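Local coordinates for protein endoglucanase EG-II (Hypocrea jecorina, PDB 3QR3) that hydrolyses internal beta-1,4-glucosidic bonds of cellulose, as an endoglucanase of glycosyl hydrolase family 5 built on a TIM barrel, at residues 81-86 against 134-139; 128-133 against 170-175; 58-63 against 91-96. All blocks are in the same frame, centred on the assembly; numbering follows the deposited sequence.

Interaction 1: 81-86 against 134-139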
ATOM      1  N   THR A  81       1.673 -16.301 -16.292  1.00 21.97           N
ATOM      2  CA  THR A  81       0.353 -15.715 -16.464  1.00 24.52           C
ATOM      3  C   THR A  81       0.092 -14.649 -15.416  1.00 17.46           C
ATOM      4  O   THR A  81      -0.318 -13.533 -15.735  1.00 23.10           O
ATOM      5  CB  THR A  81      -0.760 -16.765 -16.351  1.00 26.10           C
ATOM      6  OG1 THR A  81      -0.591 -17.746 -17.379  1.00 27.34           O
ATOM      7  CG2 THR A  81      -2.114 -16.091 -16.494  1.00 25.71           C
ATOM      8  N   SER A  82       0.314 -15.002 -14.158  1.00 17.98           N
ATOM      9  CA  SER A  82       0.010 -14.097 -13.056  1.00 22.10           C
ATOM     10  C   SER A  82       0.745 -12.771 -13.197  1.00 22.30           C
ATOM     11  O   SER A  82       0.140 -11.699 -13.074  1.00 20.20           O
ATOM     12  CB  SER A  82       0.360 -14.752 -11.718  1.00 19.39           C
ATOM     13  OG  SER A  82      -0.395 -15.936 -11.547  1.00 21.45           O
ATOM     14  N   ILE A  83       2.048 -12.834 -13.459  1.00 18.63           N
ATOM     15  CA  ILE A  83       2.842 -11.603 -13.515  1.00 21.90           C
ATOM     16  C   ILE A  83       2.454 -10.789 -14.748  1.00 21.85           C
ATOM     17  O   ILE A  83       2.435  -9.571 -14.713  1.00 23.39           O
ATOM     18  CB  ILE A  83       4.372 -11.872 -13.456  1.00 19.71           C
ATOM     19  CG1 ILE A  83       5.138 -10.562 -13.261  1.00 20.91           C
ATOM     20  CG2 ILE A  83       4.855 -12.589 -14.718  1.00 23.76           C
ATOM     21  CD1 ILE A  83       4.755  -9.806 -11.993  1.00 21.74           C
ATOM     22  N   SER A  84       2.105 -11.480 -15.828  1.00 23.37           N
ATOM     23  CA  SER A  84       1.642 -10.831 -17.048  1.00 27.17           C
ATOM     24  C   SER A  84       0.349 -10.029 -16.818  1.00 23.04           C
ATOM     25  O   SER A  84       0.213  -8.892 -17.270  1.00 21.93           O
ATOM     26  CB  SER A  84       1.421 -11.888 -18.138  1.00 23.08           C
ATOM     27  OG  SER A  84       0.895 -11.300 -19.314  1.00 34.92           O
ATOM     28  N   LYS A  85      -0.605 -10.637 -16.122  1.00 24.58           N
ATOM     29  CA  LYS A  85      -1.853  -9.962 -15.785  1.00 17.09           C
ATOM     30  C   LYS A  85      -1.596  -8.801 -14.819  1.00 20.91           C
ATOM     31  O   LYS A  85      -2.044  -7.685 -15.045  1.00 19.13           O
ATOM     32  CB  LYS A  85      -2.844 -10.954 -15.169  1.00 18.89           C
ATOM     33  CG  LYS A  85      -3.395 -12.002 -16.151  1.00 16.79           C
ATOM     34  CD  LYS A  85      -4.199 -11.338 -17.272  1.00 19.32           C
ATOM     35  CE  LYS A  85      -4.864 -12.378 -18.175  1.00 24.26           C
ATOM     36  NZ  LYS A  85      -5.845 -11.745 -19.101  1.00 30.03           N
ATOM     37  N   TYR A  86      -0.877  -9.066 -13.736  1.00 18.70           N
ATOM     38  CA  TYR A  86      -0.592  -8.019 -12.755  1.00 19.33           C
ATOM     39  C   TYR A  86       0.183  -6.862 -13.375  1.00 17.62           C
ATOM     40  O   TYR A  86      -0.078  -5.694 -13.081  1.00 16.01           O
ATOM     41  CB  TYR A  86       0.161  -8.594 -11.556  1.00 16.02           C
ATOM     42  CG  TYR A  86       0.420  -7.593 -10.461  1.00 16.79           C
ATOM     43  CD1 TYR A  86      -0.620  -7.098  -9.689  1.00 15.69           C
ATOM     44  CD2 TYR A  86       1.710  -7.144 -10.197  1.00 13.93           C
ATOM     45  CE1 TYR A  86      -0.386  -6.184  -8.672  1.00 17.26           C
ATOM     46  CE2 TYR A  86       1.961  -6.236  -9.191  1.00 14.51           C
ATOM     47  CZ  TYR A  86       0.915  -5.761  -8.429  1.00 15.13           C
ATOM     48  OH  TYR A  86       1.162  -4.850  -7.435  1.00 15.57           O
ATOM     49  N   SER A 134      14.079  -7.295 -10.257  1.00 21.20           N
ATOM     50  CA  SER A 134      14.695  -7.510 -11.562  1.00 22.15           C
ATOM     51  C   SER A 134      13.751  -7.082 -12.687  1.00 23.77           C
ATOM     52  O   SER A 134      14.164  -6.420 -13.644  1.00 24.76           O
ATOM     53  CB  SER A 134      15.094  -8.974 -11.730  1.00 25.86           C
ATOM     54  OG  SER A 134      15.645  -9.195 -13.018  1.00 38.13           O
ATOM     55  N   LYS A 135      12.478  -7.447 -12.567  1.00 20.64           N
ATOM     56  CA  LYS A 135      11.501  -7.071 -13.586  1.00 20.46           C
ATOM     57  C   LYS A 135      11.373  -5.554 -13.688  1.00 22.98           C
ATOM     58  O   LYS A 135      11.306  -5.002 -14.780  1.00 23.45           O
ATOM     59  CB  LYS A 135      10.130  -7.671 -13.272  1.00 20.10           C
ATOM     60  CG  LYS A 135       9.054  -7.331 -14.308  1.00 21.24           C
ATOM     61  CD  LYS A 135       7.772  -8.132 -14.072  1.00 21.43           C
ATOM     62  CE  LYS A 135       6.785  -7.940 -15.217  1.00 27.21           C
ATOM     63  NZ  LYS A 135       7.242  -8.608 -16.472  1.00 24.44           N
ATOM     64  N   TYR A 136      11.355  -4.881 -12.542  1.00 16.94           N
ATOM     65  CA  TYR A 136      11.033  -3.461 -12.506  1.00 20.23           C
ATOM     66  C   TYR A 136      12.238  -2.538 -12.331  1.00 21.89           C
ATOM     67  O   TYR A 136      12.076  -1.333 -12.163  1.00 20.62           O
ATOM     68  CB  TYR A 136       9.992  -3.209 -11.412  1.00 18.94           C
ATOM     69  CG  TYR A 136       8.662  -3.824 -11.772  1.00 20.64           C
ATOM     70  CD1 TYR A 136       7.994  -3.420 -12.912  1.00 23.09           C
ATOM     71  CD2 TYR A 136       8.094  -4.835 -11.002  1.00 22.17           C
ATOM     72  CE1 TYR A 136       6.788  -3.982 -13.277  1.00 20.21           C
ATOM     73  CE2 TYR A 136       6.872  -5.405 -11.358  1.00 20.15           C
ATOM     74  CZ  TYR A 136       6.228  -4.969 -12.496  1.00 17.17           C
ATOM     75  OH  TYR A 136       5.019  -5.515 -12.882  1.00 19.03           O
ATOM     76  N   ALA A 137      13.439  -3.106 -12.387  1.00 19.28           N
ATOM     77  CA  ALA A 137      14.659  -2.347 -12.110  1.00 22.36           C
ATOM     78  C   ALA A 137      14.758  -1.036 -12.892  1.00 24.15           C
ATOM     79  O   ALA A 137      15.218  -0.031 -12.358  1.00 24.55           O
ATOM     80  CB  ALA A 137      15.899  -3.212 -12.351  1.00 19.81           C
ATOM     81  N   SER A 138      14.325  -1.046 -14.149  1.00 23.60           N
ATOM     82  CA  SER A 138      14.496   0.119 -15.016  1.00 28.34           C
ATOM     83  C   SER A 138      13.360   1.130 -14.892  1.00 27.91           C
ATOM     84  O   SER A 138      13.400   2.176 -15.527  1.00 25.56           O
ATOM     85  CB  SER A 138      14.625  -0.311 -16.478  1.00 29.34           C
ATOM     86  OG  SER A 138      13.397  -0.846 -16.952  1.00 37.96           O
ATOM     87  N   GLN A 139      12.352   0.824 -14.077  1.00 25.52           N
ATOM     88  CA  GLN A 139      11.200   1.723 -13.928  1.00 20.41           C
ATOM     89  C   GLN A 139      11.193   2.403 -12.561  1.00 26.72           C
ATOM     90  O   GLN A 139      10.762   1.819 -11.566  1.00 21.64           O
ATOM     91  CB  GLN A 139       9.902   0.964 -14.191  1.00 21.13           C
ATOM     92  CG  GLN A 139       9.879   0.338 -15.576  1.00 24.72           C
ATOM     93  CD  GLN A 139       8.533  -0.252 -15.945  1.00 30.96           C
ATOM     94  OE1 GLN A 139       8.107  -1.266 -15.386  1.00 28.88           O
ATOM     95  NE2 GLN A 139       7.865   0.364 -16.909  1.00 29.08           N
TER

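Interaction 2: 128-133 against 170-175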
ATOM      1  N   LEU A 128      11.047 -13.823  -3.912  1.00 17.98           N
ATOM      2  CA  LEU A 128       9.912 -13.138  -4.526  1.00 19.47           C
ATOM      3  C   LEU A 128      10.325 -11.714  -4.905  1.00 21.30           C
ATOM      4  O   LEU A 128      10.170 -11.292  -6.046  1.00 16.09           O
ATOM      5  CB  LEU A 128       8.725 -13.103  -3.564  1.00 18.41           C
ATOM      6  CG  LEU A 128       7.596 -12.144  -3.948  1.00 20.76           C
ATOM      7  CD1 LEU A 128       6.814 -12.710  -5.127  1.00 16.14           C
ATOM      8  CD2 LEU A 128       6.676 -11.863  -2.746  1.00 14.50           C
ATOM      9  N   TRP A 129      10.891 -10.988  -3.949  1.00 20.33           N
ATOM     10  CA  TRP A 129      11.239  -9.594  -4.181  1.00 20.03           C
ATOM     11  C   TRP A 129      12.402  -9.415  -5.151  1.00 19.69           C
ATOM     12  O   TRP A 129      12.462  -8.430  -5.882  1.00 18.90           O
ATOM     13  CB  TRP A 129      11.473  -8.856  -2.861  1.00 18.40           C
ATOM     14  CG  TRP A 129      10.182  -8.397  -2.273  1.00 17.19           C
ATOM     15  CD1 TRP A 129       9.580  -8.855  -1.132  1.00 16.14           C
ATOM     16  CD2 TRP A 129       9.300  -7.415  -2.824  1.00 17.72           C
ATOM     17  NE1 TRP A 129       8.390  -8.198  -0.930  1.00 18.98           N
ATOM     18  CE2 TRP A 129       8.195  -7.309  -1.954  1.00 17.51           C
ATOM     19  CE3 TRP A 129       9.341  -6.607  -3.966  1.00 20.77           C
ATOM     20  CZ2 TRP A 129       7.135  -6.425  -2.192  1.00 18.23           C
ATOM     21  CZ3 TRP A 129       8.284  -5.730  -4.202  1.00 18.62           C
ATOM     22  CH2 TRP A 129       7.199  -5.650  -3.319  1.00 16.41           C
ATOM     23  N   SER A 130      13.314 -10.377  -5.183  1.00 16.71           N
ATOM     24  CA  SER A 130      14.442 -10.284  -6.102  1.00 21.39           C
ATOM     25  C   SER A 130      13.921 -10.318  -7.542  1.00 22.30           C
ATOM     26  O   SER A 130      14.368  -9.561  -8.409  1.00 19.40           O
ATOM     27  CB  SER A 130      15.428 -11.428  -5.842  1.00 21.24           C
ATOM     28  OG  SER A 130      16.577 -11.303  -6.651  1.00 35.58           O
ATOM     29  N   GLN A 131      12.949 -11.188  -7.789  1.00 17.87           N
ATOM     30  CA  GLN A 131      12.359 -11.294  -9.114  1.00 20.40           C
ATOM     31  C   GLN A 131      11.581 -10.048  -9.514  1.00 18.11           C
ATOM     32  O   GLN A 131      11.707  -9.572 -10.640  1.00 20.72           O
ATOM     33  CB  GLN A 131      11.453 -12.522  -9.206  1.00 23.43           C
ATOM     34  CG  GLN A 131      12.204 -13.832  -9.075  1.00 21.95           C
ATOM     35  CD  GLN A 131      11.265 -15.004  -9.141  1.00 24.01           C
ATOM     36  OE1 GLN A 131      10.856 -15.417 -10.221  1.00 20.08           O
ATOM     37  NE2 GLN A 131      10.904 -15.537  -7.984  1.00 19.48           N
ATOM     38  N   LEU A 132      10.773  -9.522  -8.599  1.00 20.30           N
ATOM     39  CA  LEU A 132      10.033  -8.297  -8.881  1.00 20.29           C
ATOM     40  C   LEU A 132      10.989  -7.134  -9.148  1.00 20.26           C
ATOM     41  O   LEU A 132      10.786  -6.354 -10.068  1.00 21.91           O
ATOM     42  CB  LEU A 132       9.084  -7.969  -7.729  1.00 22.29           C
ATOM     43  CG  LEU A 132       7.919  -8.949  -7.596  1.00 24.37           C
ATOM     44  CD1 LEU A 132       7.159  -8.715  -6.290  1.00 17.31           C
ATOM     45  CD2 LEU A 132       7.005  -8.800  -8.811  1.00 20.25           C
ATOM     46  N   ALA A 133      12.036  -7.030  -8.341  1.00 14.69           N
ATOM     47  CA  ALA A 133      13.019  -5.968  -8.513  1.00 17.84           C
ATOM     48  C   ALA A 133      13.708  -6.079  -9.870  1.00 17.59           C
ATOM     49  O   ALA A 133      13.912  -5.080 -10.551  1.00 21.03           O
ATOM     50  CB  ALA A 133      14.054  -6.025  -7.391  1.00 17.50           C
ATOM     51  N   ARG A 170      17.953  -3.989  -4.170  1.00 16.84           N
ATOM     52  CA  ARG A 170      19.037  -3.147  -4.666  1.00 20.97           C
ATOM     53  C   ARG A 170      20.034  -3.942  -5.519  1.00 22.79           C
ATOM     54  O   ARG A 170      20.461  -3.478  -6.579  1.00 21.84           O
ATOM     55  CB  ARG A 170      19.762  -2.459  -3.500  1.00 19.29           C
ATOM     56  CG  ARG A 170      18.910  -1.469  -2.695  1.00 17.77           C
ATOM     57  CD  ARG A 170      18.251  -0.401  -3.574  1.00 18.68           C
ATOM     58  NE  ARG A 170      17.613   0.641  -2.766  1.00 19.99           N
ATOM     59  CZ  ARG A 170      16.612   1.420  -3.172  1.00 21.84           C
ATOM     60  NH1 ARG A 170      16.089   1.284  -4.384  1.00 20.50           N
ATOM     61  NH2 ARG A 170      16.118   2.330  -2.353  1.00 20.98           N
ATOM     62  N   ASN A 171      20.406  -5.130  -5.042  1.00 19.16           N
ATOM     63  CA  ASN A 171      21.324  -6.003  -5.768  1.00 25.70           C
ATOM     64  C   ASN A 171      20.772  -6.484  -7.106  1.00 25.76           C
ATOM     65  O   ASN A 171      21.537  -6.857  -7.993  1.00 21.97           O
ATOM     66  CB  ASN A 171      21.714  -7.217  -4.914  1.00 23.63           C
ATOM     67  CG  ASN A 171      22.688  -6.864  -3.790  1.00 28.80           C
ATOM     68  OD1 ASN A 171      23.199  -5.751  -3.712  1.00 25.75           O
ATOM     69  ND2 ASN A 171      22.938  -7.822  -2.914  1.00 36.29           N
ATOM     70  N   ALA A 172      19.449  -6.478  -7.253  1.00 19.60           N
ATOM     71  CA  ALA A 172      18.824  -6.884  -8.512  1.00 20.26           C
ATOM     72  C   ALA A 172      18.825  -5.752  -9.534  1.00 28.14           C
ATOM     73  O   ALA A 172      18.378  -5.929 -10.667  1.00 27.09           O
ATOM     74  CB  ALA A 172      17.410  -7.362  -8.267  1.00 20.80           C
ATOM     75  N   GLY A 173      19.306  -4.582  -9.129  1.00 21.51           N
ATOM     76  CA  GLY A 173      19.390  -3.453 -10.044  1.00 20.47           C
ATOM     77  C   GLY A 173      18.347  -2.369  -9.823  1.00 19.94           C
ATOM     78  O   GLY A 173      18.386  -1.328 -10.480  1.00 22.74           O
ATOM     79  N   ALA A 174      17.412  -2.597  -8.901  1.00 23.63           N
ATOM     80  CA  ALA A 174      16.397  -1.579  -8.606  1.00 18.83           C
ATOM     81  C   ALA A 174      16.937  -0.574  -7.597  1.00 24.53           C
ATOM     82  O   ALA A 174      16.594  -0.607  -6.411  1.00 21.34           O
ATOM     83  CB  ALA A 174      15.092  -2.221  -8.105  1.00 20.38           C
ATOM     84  N   THR A 175      17.780   0.327  -8.082  1.00 21.51           N
ATOM     85  CA  THR A 175      18.559   1.186  -7.207  1.00 26.98           C
ATOM     86  C   THR A 175      17.968   2.580  -7.064  1.00 22.76           C
ATOM     87  O   THR A 175      18.356   3.319  -6.162  1.00 23.16           O
ATOM     88  CB  THR A 175      20.012   1.313  -7.705  1.00 25.49           C
ATOM     89  OG1 THR A 175      20.013   1.832  -9.039  1.00 29.95           O
ATOM     90  CG2 THR A 175      20.691  -0.044  -7.696  1.00 22.90           C
TER

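Interaction 3: 58-63 against 91-96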
ATOM      1  N   THR A  58      -1.494  11.219  -7.820  1.00 16.66           N
ATOM      2  CA  THR A  58      -0.165  10.943  -8.365  1.00 22.97           C
ATOM      3  C   THR A  58       0.416   9.602  -7.919  1.00 20.63           C
ATOM      4  O   THR A  58       1.537   9.237  -8.294  1.00 19.97           O
ATOM      5  CB  THR A  58       0.802  12.045  -7.952  1.00 17.63           C
ATOM      6  OG1 THR A  58       0.622  12.308  -6.553  1.00 21.42           O
ATOM      7  CG2 THR A  58       0.506  13.324  -8.733  1.00 22.24           C
ATOM      8  N   ILE A  59      -0.335   8.856  -7.121  1.00 18.67           N
ATOM      9  CA  ILE A  59       0.130   7.538  -6.710  1.00 17.85           C
ATOM     10  C   ILE A  59      -1.030   6.546  -6.608  1.00 18.39           C
ATOM     11  O   ILE A  59      -2.152   6.921  -6.281  1.00 19.69           O
ATOM     12  CB  ILE A  59       0.904   7.623  -5.378  1.00 15.42           C
ATOM     13  CG1 ILE A  59       1.684   6.328  -5.110  1.00 17.70           C
ATOM     14  CG2 ILE A  59      -0.045   7.971  -4.227  1.00 14.82           C
ATOM     15  CD1 ILE A  59       2.858   6.502  -4.167  1.00 19.79           C
ATOM     16  N   PHE A  60      -0.759   5.287  -6.932  1.00 14.58           N
ATOM     17  CA  PHE A  60      -1.717   4.207  -6.682  1.00 16.86           C
ATOM     18  C   PHE A  60      -1.007   3.034  -6.051  1.00 16.72           C
ATOM     19  O   PHE A  60       0.167   2.795  -6.309  1.00 17.77           O
ATOM     20  CB  PHE A  60      -2.437   3.796  -7.970  1.00 17.53           C
ATOM     21  CG  PHE A  60      -3.171   4.936  -8.599  1.00 14.73           C
ATOM     22  CD1 PHE A  60      -4.361   5.377  -8.060  1.00 16.05           C
ATOM     23  CD2 PHE A  60      -2.630   5.611  -9.675  1.00 17.26           C
ATOM     24  CE1 PHE A  60      -5.033   6.466  -8.602  1.00 17.21           C
ATOM     25  CE2 PHE A  60      -3.295   6.692 -10.234  1.00 18.73           C
ATOM     26  CZ  PHE A  60      -4.499   7.121  -9.691  1.00 22.30           C
ATOM     27  N   ARG A  61      -1.725   2.322  -5.197  1.00 19.08           N
ATOM     28  CA  ARG A  61      -1.198   1.134  -4.560  1.00 14.18           C
ATOM     29  C   ARG A  61      -1.967  -0.046  -5.124  1.00 15.64           C
ATOM     30  O   ARG A  61      -3.201   0.001  -5.230  1.00 16.76           O
ATOM     31  CB  ARG A  61      -1.402   1.237  -3.055  1.00 11.59           C
ATOM     32  CG  ARG A  61      -0.814   0.103  -2.235  1.00 15.92           C
ATOM     33  CD  ARG A  61      -0.664   0.595  -0.810  1.00 18.32           C
ATOM     34  NE  ARG A  61      -0.167  -0.383   0.157  1.00 18.07           N
ATOM     35  CZ  ARG A  61      -0.940  -1.180   0.885  1.00 21.89           C
ATOM     36  NH1 ARG A  61      -2.264  -1.184   0.713  1.00 16.66           N
ATOM     37  NH2 ARG A  61      -0.383  -1.994   1.768  1.00 21.62           N
ATOM     38  N   LEU A  62      -1.240  -1.097  -5.494  1.00 14.37           N
ATOM     39  CA  LEU A  62      -1.835  -2.236  -6.195  1.00 17.45           C
ATOM     40  C   LEU A  62      -1.620  -3.519  -5.403  1.00 17.94           C
ATOM     41  O   LEU A  62      -0.642  -4.252  -5.631  1.00 14.24           O
ATOM     42  CB  LEU A  62      -1.224  -2.372  -7.592  1.00 19.89           C
ATOM     43  CG  LEU A  62      -1.169  -1.113  -8.474  1.00 26.99           C
ATOM     44  CD1 LEU A  62      -0.580  -1.442  -9.849  1.00 26.54           C
ATOM     45  CD2 LEU A  62      -2.546  -0.487  -8.637  1.00 19.87           C
ATOM     46  N   PRO A  63      -2.529  -3.793  -4.460  1.00 16.56           N
ATOM     47  CA  PRO A  63      -2.430  -4.962  -3.587  1.00 16.26           C
ATOM     48  C   PRO A  63      -2.521  -6.241  -4.382  1.00 18.59           C
ATOM     49  O   PRO A  63      -3.366  -6.343  -5.270  1.00 15.68           O
ATOM     50  CB  PRO A  63      -3.672  -4.841  -2.696  1.00 21.30           C
ATOM     51  CG  PRO A  63      -4.069  -3.438  -2.770  1.00 16.10           C
ATOM     52  CD  PRO A  63      -3.713  -2.981  -4.151  1.00 17.51           C
ATOM     53  N   GLN A  91       1.607  -1.260 -15.415  1.00 18.01           N
ATOM     54  CA  GLN A  91       1.899  -0.376 -16.538  1.00 17.22           C
ATOM     55  C   GLN A  91       0.801   0.662 -16.761  1.00 18.97           C
ATOM     56  O   GLN A  91       1.083   1.788 -17.154  1.00 22.87           O
ATOM     57  CB  GLN A  91       2.173  -1.173 -17.819  1.00 23.06           C
ATOM     58  CG  GLN A  91       3.369  -2.117 -17.718  1.00 20.88           C
ATOM     59  CD  GLN A  91       4.628  -1.425 -17.195  1.00 27.75           C
ATOM     60  OE1 GLN A  91       4.905  -0.275 -17.530  1.00 24.17           O
ATOM     61  NE2 GLN A  91       5.387  -2.128 -16.361  1.00 23.49           N
ATOM     62  N   GLY A  92      -0.445   0.298 -16.484  1.00 22.66           N
ATOM     63  CA  GLY A  92      -1.535   1.243 -16.639  1.00 21.43           C
ATOM     64  C   GLY A  92      -1.348   2.404 -15.684  1.00 28.14           C
ATOM     65  O   GLY A  92      -1.580   3.568 -16.018  1.00 27.88           O
ATOM     66  N   CYS A  93      -0.916   2.070 -14.478  1.00 20.97           N
ATOM     67  CA  CYS A  93      -0.640   3.065 -13.454  1.00 21.24           C
ATOM     68  C   CYS A  93       0.553   3.936 -13.868  1.00 21.06           C
ATOM     69  O   CYS A  93       0.495   5.165 -13.816  1.00 20.83           O
ATOM     70  CB  CYS A  93      -0.357   2.347 -12.130  1.00 23.17           C
ATOM     71  SG  CYS A  93       0.292   3.387 -10.838  1.00 27.53           S
ATOM     72  N   LEU A  94       1.626   3.292 -14.310  1.00 21.34           N
ATOM     73  CA  LEU A  94       2.846   4.014 -14.689  1.00 27.84           C
ATOM     74  C   LEU A  94       2.644   4.892 -15.932  1.00 23.64           C
ATOM     75  O   LEU A  94       3.265   5.938 -16.062  1.00 22.21           O
ATOM     76  CB  LEU A  94       3.997   3.033 -14.932  1.00 20.30           C
ATOM     77  CG  LEU A  94       4.536   2.227 -13.748  1.00 20.57           C
ATOM     78  CD1 LEU A  94       5.497   1.188 -14.257  1.00 17.31           C
ATOM     79  CD2 LEU A  94       5.218   3.133 -12.711  1.00 19.68           C
ATOM     80  N   SER A  95       1.773   4.454 -16.833  1.00 26.34           N
ATOM     81  CA  SER A  95       1.508   5.176 -18.079  1.00 23.01           C
ATOM     82  C   SER A  95       0.860   6.524 -17.841  1.00 26.30           C
ATOM     83  O   SER A  95       0.901   7.405 -18.699  1.00 27.33           O
ATOM     84  CB  SER A  95       0.617   4.339 -19.000  1.00 19.30           C
ATOM     85  OG  SER A  95       1.332   3.224 -19.518  1.00 26.57           O
ATOM     86  N   LEU A  96       0.253   6.673 -16.670  1.00 23.15           N
ATOM     87  CA  LEU A  96      -0.406   7.911 -16.286  1.00 21.18           C
ATOM     88  C   LEU A  96       0.561   8.877 -15.606  1.00 29.00           C
ATOM     89  O   LEU A  96       0.153   9.932 -15.127  1.00 23.32           O
ATOM     90  CB  LEU A  96      -1.570   7.590 -15.345  1.00 19.54           C
ATOM     91  CG  LEU A  96      -2.721   6.842 -16.017  1.00 23.62           C
ATOM     92  CD1 LEU A  96      -3.606   6.177 -14.979  1.00 25.03           C
ATOM     93  CD2 LEU A  96      -3.521   7.801 -16.889  1.00 26.04           C
TER

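Interaction 1: 81-86 against 134-139
I83 and K135 make the apolar part of this contact. Their side chains run in opposite directions and pass alongside each other. The touching atoms are methylenes: I83 CG1 lies 3.7 Å from K135 CE and equally close to K135 CD. I83 CD1 adds a second touch, 4.0 Å from K135 CD. I83 puts CG1 anti to the backbone N (chi1 -170°), which sends this branch out across the gap between the helices. The lysine is extended up to its last torsion and bends there (chi4 71°). Its hydrocarbon part therefore lies along the isoleucine, while NZ turns off at the end.

Aromatic packing lies beside this pair. Within its own helix, K135 CG sits over the centre of one face of the Y136 ring, 4.0 Å above the plane. The phenol points at the other helix and reaches it loosely, with Y136 OH 4.4 Å from I83 CD1. Y86 CD2 is slightly further off, 4.6 Å from the same OH.

The two helices are 80-95 and 122-136. They follow the second and third strands of the TIM barrel and stand next to each other on its outside. The backbones stay well apart, so long side chains have to span the gap.

The polar links use residues next to the touching ones. Y136 OH is hydrogen-bonded to D87 OD1, one residue past Y86, which ties the phenol to helix 80-95. Y86 OH is hydrogen-bonded to L62 O of barrel strand 59-64. From Y136 to Q139 the chain makes a type I turn, closed by Q139 N to Y136 O at 2.9 Å. Q139 OE1 then lies in plane at the edge of the Y136 ring and is hydrogen-bonded to Q91 NE2.

Interaction 2: 128-133 against 170-175
S130 meets A172 mainly through its backbone. A172 CB lies 3.8 Å from S130 O, and S130 OG is more distant, 4.3 Å from the same methyl. S130 is partly exposed and makes the lesser touch.

Three residues on, nearly one turn, comes A133, where the segments are tightest. Its methyl meets two others: A133 CB is 3.7 Å from A172 CB and 4.0 Å from A174 CB. A133 O also touches A174 CB, at 3.9 Å. With such small side chains the backbones come close, and the CA atoms of A133 and A174 are 5.5 Å apart.

The two partner alanines flank G173, where helix 155-171 ends in a Schellman motif. G173 takes a positive phi of 105°, and its N bonds back to R170 O. This reversal lets A172 and A174 both aim their methyls at A133. The chain next makes an inverse gamma turn centred on A174, with a weak bond from T175 N to G173 O. R170 holds the turn: R170 NH1 donates to A174 O at 2.8 Å, nearly straight at 162°. The acceptor lies in the guanidinium plane, and the same nitrogen also bonds Q177 O. The arginine thus ties the last helical turn to the chain that leaves it.

The contact joins two adjacent outer helices of the TIM barrel, 122-136 and 155-171. I169 packs on both A133 and A174, while W129 of the first helix packs on V102 and I104 of strand 99-104 and on V165 of the second helix.

Interaction 3: 58-63 against 91-96
F60 and C93 form the tight part of a strand-to-helix contact in the TIM barrel. Strand 59-64 lies in the barrel wall, and helix 80-95 follows it in the chain and packs on its outer side. F60 and L62 point at the helix. R61, between them, leaves the strand on the other side; its guanidinium forms a salt bridge with E260 and hydrogen bonds with N9 and N148.

This is a Cys sulfur-aromatic contact, made at the ring edge. C93 SG is 3.9 Å from F60 CD2 and 4.0 Å from F60 CB. It is 5.2 Å from the ring centroid and 83° off the ring normal, so it lies nearly in the ring plane. C93 swings SG to the side remote from its backbone N (chi1 169°), toward the strand. The disulfide to C100 fixes the sulfur there and joins the helix to the next barrel strand, 99-104. F51 and V52 of helix 44-55 also pack on F60.

The rest is looser. L62 CD1 only reaches C93 CB, at 4.4 Å. On the far side of the helix S95 is exposed to solvent. There Q91 O accepts two bonds from opposite faces of its plane, from S95 N and from S95 OG, each at 2.8 Å.

Overall arrangement
The three contacts lie on one part of the TIM barrel. Interaction 3 joins strand 59-64 to helix 80-95, interaction 1 joins that helix to 122-136, and interaction 2 joins 122-136 to the end of 155-171. Interaction 1 is the middle link, its centre about 11 Å from that of interaction 2 and about 13 Å from that of interaction 3. Interactions 2 and 3 lie about 19 Å apart between centres and do not touch. Along the chain 3 closes before 2 opens; the segments of 1 alternate with those of both. Interactions 1 and 2 pack outer helices on one another and interaction 3 fixes helix 80-95 to the sheet, forming part of the layer around the barrel.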